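PDB 1VJ0: alcohol dehydrogenase, zinc-containing from Thermotoga maritima, which probably acts as a zinc-dependent alcohol dehydrogenase of the medium-chain family, an oxidoreductase that holds two zinc ions per chain. Local coordinates for residues H19-E24 and K357-A362. Residues are numbered along the deposited sequence; the frame is centred on the assembly and turned at random.
Sequences HAMVLE and KEANKA
N360 holds its carboxamide in place through OD1, which accepts a hydrogen bond from the backbone N-H of L30, and sets its ND2 beside the thioether end of M21, with N360 ND2 3.9 Å from M21 CE. The two side chains run obliquely across each other. M21 carries the contact from the strand side. Its CG lies beside the backbone N (chi1 -65°), and further bends at chi2 and chi3 fold the chain back, so that different parts of it meet different neighbours. Near the root, M21 CG packs 4.0 Å from the methyl CB of A359, in the first turn of the helix, where E358, the N-cap residue, accepts at its O the bond from A362 N at 3.0 Å. Further out, M21 SD passes 4.2 Å from K357 CA. The terminal methyl reaches the backbone just before the helix, where M21 CE stands 3.8 Å from K357 O. These M21 approaches are van der Waals contacts. The K357 side chain extends alongside the strand toward H19, leaving K357 NZ 5.4 Å from H19 NE2, too far for a direct bond. Y32 of the neighbouring strand touches both M21 and K357, while A359 also packs on L376 and thus links M21 to the sheet beneath the helix. Away from both zinc sites, helix 359-368 connects the parallel strands 352-355 and 374-377 in a beta-alpha-beta crossover; the antiparallel hairpin 16-22/31-37 leans on its start, joining the N-terminal strands to the C-terminal end of the chain in the GroES-like catalytic domain of medium-chain dehydrogenases.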
ATOM      1  N   HIS A  19      33.661  15.650 -29.958  1.00 26.81           N
ATOM      2  CA  HIS A  19      33.865  16.975 -29.406  1.00 25.87           C
ATOM      3  C   HIS A  19      32.827  17.265 -28.333  1.00 26.24           C
ATOM      4  O   HIS A  19      31.755  16.630 -28.284  1.00 25.89           O
ATOM      5  CB  HIS A  19      33.838  18.038 -30.485  1.00 26.00           C
ATOM      6  CG  HIS A  19      32.515  18.181 -31.173  1.00 25.41           C
ATOM      7  ND1 HIS A  19      32.173  17.439 -32.273  1.00 26.20           N
ATOM      8  CD2 HIS A  19      31.452  18.984 -30.917  1.00 29.51           C
ATOM      9  CE1 HIS A  19      30.967  17.788 -32.693  1.00 29.98           C
ATOM     10  NE2 HIS A  19      30.489  18.708 -31.869  1.00 30.48           N
ATOM     11  N   ALA A  20      33.161  18.215 -27.455  1.00 24.63           N
ATOM     12  CA  ALA A  20      32.277  18.568 -26.368  1.00 23.91           C
ATOM     13  C   ALA A  20      32.560  19.974 -25.865  1.00 24.12           C
ATOM     14  O   ALA A  20      33.568  20.602 -26.207  1.00 23.42           O
ATOM     15  CB  ALA A  20      32.423  17.508 -25.241  1.00 25.15           C
ATOM     16  N   MET A  21      31.628  20.465 -25.073  1.00 24.37           N
ATOM     17  CA  MET A  21      31.732  21.745 -24.417  1.00 24.68           C
ATOM     18  C   MET A  21      31.995  21.476 -22.947  1.00 25.13           C
ATOM     19  O   MET A  21      31.150  20.942 -22.254  1.00 25.02           O
ATOM     20  CB  MET A  21      30.449  22.546 -24.607  1.00 25.07           C
ATOM     21  CG  MET A  21      30.208  22.901 -26.060  1.00 27.03           C
ATOM     22  SD  MET A  21      31.464  23.951 -26.831  1.00 28.24           S
ATOM     23  CE  MET A  21      31.103  25.501 -26.030  1.00 25.87           C
ATOM     24  N   VAL A  22      33.206  21.839 -22.532  1.00 24.67           N
ATOM     25  CA  VAL A  22      33.766  21.492 -21.243  1.00 25.55           C
ATOM     26  C   VAL A  22      33.697  22.700 -20.290  1.00 25.24           C
ATOM     27  O   VAL A  22      34.071  23.788 -20.656  1.00 25.66           O
ATOM     28  CB  VAL A  22      35.204  21.014 -21.441  1.00 24.50           C
ATOM     29  CG1 VAL A  22      35.888  20.646 -20.108  1.00 25.37           C
ATOM     30  CG2 VAL A  22      35.195  19.825 -22.441  1.00 26.18           C
ATOM     31  N   LEU A  23      33.237  22.448 -19.073  1.00 26.00           N
ATOM     32  CA  LEU A  23      33.379  23.366 -17.957  1.00 26.27           C
ATOM     33  C   LEU A  23      34.730  23.107 -17.307  1.00 27.42           C
ATOM     34  O   LEU A  23      34.952  22.019 -16.751  1.00 27.37           O
ATOM     35  CB  LEU A  23      32.293  23.085 -16.922  1.00 26.72           C
ATOM     36  CG  LEU A  23      32.241  24.009 -15.686  1.00 26.10           C
ATOM     37  CD1 LEU A  23      31.891  25.459 -16.096  1.00 26.65           C
ATOM     38  CD2 LEU A  23      31.225  23.494 -14.777  1.00 26.37           C
ATOM     39  N   GLU A  24      35.612  24.105 -17.372  1.00 27.67           N
ATOM     40  CA  GLU A  24      36.962  24.026 -16.804  1.00 29.58           C
ATOM     41  C   GLU A  24      37.087  24.726 -15.469  1.00 28.95           C
ATOM     42  O   GLU A  24      37.861  24.288 -14.606  1.00 29.11           O
ATOM     43  CB  GLU A  24      37.941  24.764 -17.701  1.00 29.49           C
ATOM     44  CG  GLU A  24      38.108  24.270 -19.107  1.00 31.76           C
ATOM     45  CD  GLU A  24      39.235  25.071 -19.743  1.00 34.46           C
ATOM     46  OE1 GLU A  24      39.055  26.304 -19.985  1.00 39.18           O
ATOM     47  OE2 GLU A  24      40.338  24.499 -19.861  1.00 43.31           O
ATOM     48  N   LYS A 357      27.650  23.798 -29.947  1.00 26.93           N
ATOM     49  CA  LYS A 357      28.658  24.839 -29.807  1.00 27.47           C
ATOM     50  C   LYS A 357      28.167  26.174 -29.245  1.00 25.75           C
ATOM     51  O   LYS A 357      28.998  27.001 -28.836  1.00 25.83           O
ATOM     52  CB  LYS A 357      29.402  25.057 -31.132  1.00 28.20           C
ATOM     53  CG  LYS A 357      30.338  23.864 -31.472  1.00 29.57           C
ATOM     54  CD  LYS A 357      30.922  24.022 -32.900  1.00 31.05           C
ATOM     55  CE  LYS A 357      31.839  22.839 -33.296  1.00 33.90           C
ATOM     56  NZ  LYS A 357      32.250  22.895 -34.789  1.00 33.23           N
ATOM     57  N   GLU A 358      26.849  26.354 -29.176  1.00 24.68           N
ATOM     58  CA  GLU A 358      26.220  27.488 -28.479  1.00 24.53           C
ATOM     59  C   GLU A 358      25.735  27.169 -27.046  1.00 24.38           C
ATOM     60  O   GLU A 358      24.874  27.839 -26.482  1.00 22.71           O
ATOM     61  CB  GLU A 358      25.102  28.018 -29.344  1.00 24.72           C
ATOM     62  CG  GLU A 358      25.658  28.627 -30.649  1.00 24.79           C
ATOM     63  CD  GLU A 358      24.654  29.450 -31.425  1.00 25.51           C
ATOM     64  OE1 GLU A 358      23.442  29.367 -31.154  1.00 30.46           O
ATOM     65  OE2 GLU A 358      25.063  30.212 -32.327  1.00 28.42           O
ATOM     66  N   ALA A 359      26.336  26.151 -26.446  1.00 23.61           N
ATOM     67  CA  ALA A 359      25.975  25.771 -25.085  1.00 24.29           C
ATOM     68  C   ALA A 359      26.030  26.966 -24.095  1.00 24.42           C
ATOM     69  O   ALA A 359      25.232  27.037 -23.142  1.00 25.07           O
ATOM     70  CB  ALA A 359      26.818  24.529 -24.593  1.00 23.80           C
ATOM     71  N   ASN A 360      26.949  27.892 -24.279  1.00 25.17           N
ATOM     72  CA  ASN A 360      27.014  29.029 -23.346  1.00 25.64           C
ATOM     73  C   ASN A 360      25.754  29.895 -23.457  1.00 26.23           C
ATOM     74  O   ASN A 360      25.197  30.348 -22.444  1.00 25.26           O
ATOM     75  CB  ASN A 360      28.284  29.860 -23.573  1.00 26.53           C
ATOM     76  CG  ASN A 360      29.505  29.146 -23.073  1.00 27.13           C
ATOM     77  OD1 ASN A 360      29.623  28.924 -21.886  1.00 24.30           O
ATOM     78  ND2 ASN A 360      30.402  28.750 -23.979  1.00 28.51           N
ATOM     79  N   LYS A 361      25.296  30.099 -24.697  1.00 26.47           N
ATOM     80  CA  LYS A 361      24.060  30.855 -24.947  1.00 27.56           C
ATOM     81  C   LYS A 361      22.841  30.121 -24.397  1.00 27.04           C
ATOM     82  O   LYS A 361      21.971  30.740 -23.813  1.00 27.83           O
ATOM     83  CB  LYS A 361      23.916  31.110 -26.470  1.00 27.72           C
ATOM     84  CG  LYS A 361      22.684  31.867 -26.923  1.00 28.24           C
ATOM     85  CD  LYS A 361      22.569  33.277 -26.339  1.00 31.45           C
ATOM     86  N   ALA A 362      22.777  28.801 -24.569  1.00 27.95           N
ATOM     87  CA  ALA A 362      21.737  27.997 -23.950  1.00 27.12           C
ATOM     88  C   ALA A 362      21.609  28.236 -22.457  1.00 27.87           C
ATOM     89  O   ALA A 362      20.518  28.430 -21.963  1.00 28.05           O
ATOM     90  CB  ALA A 362      21.972  26.515 -24.195  1.00 27.59           C
TER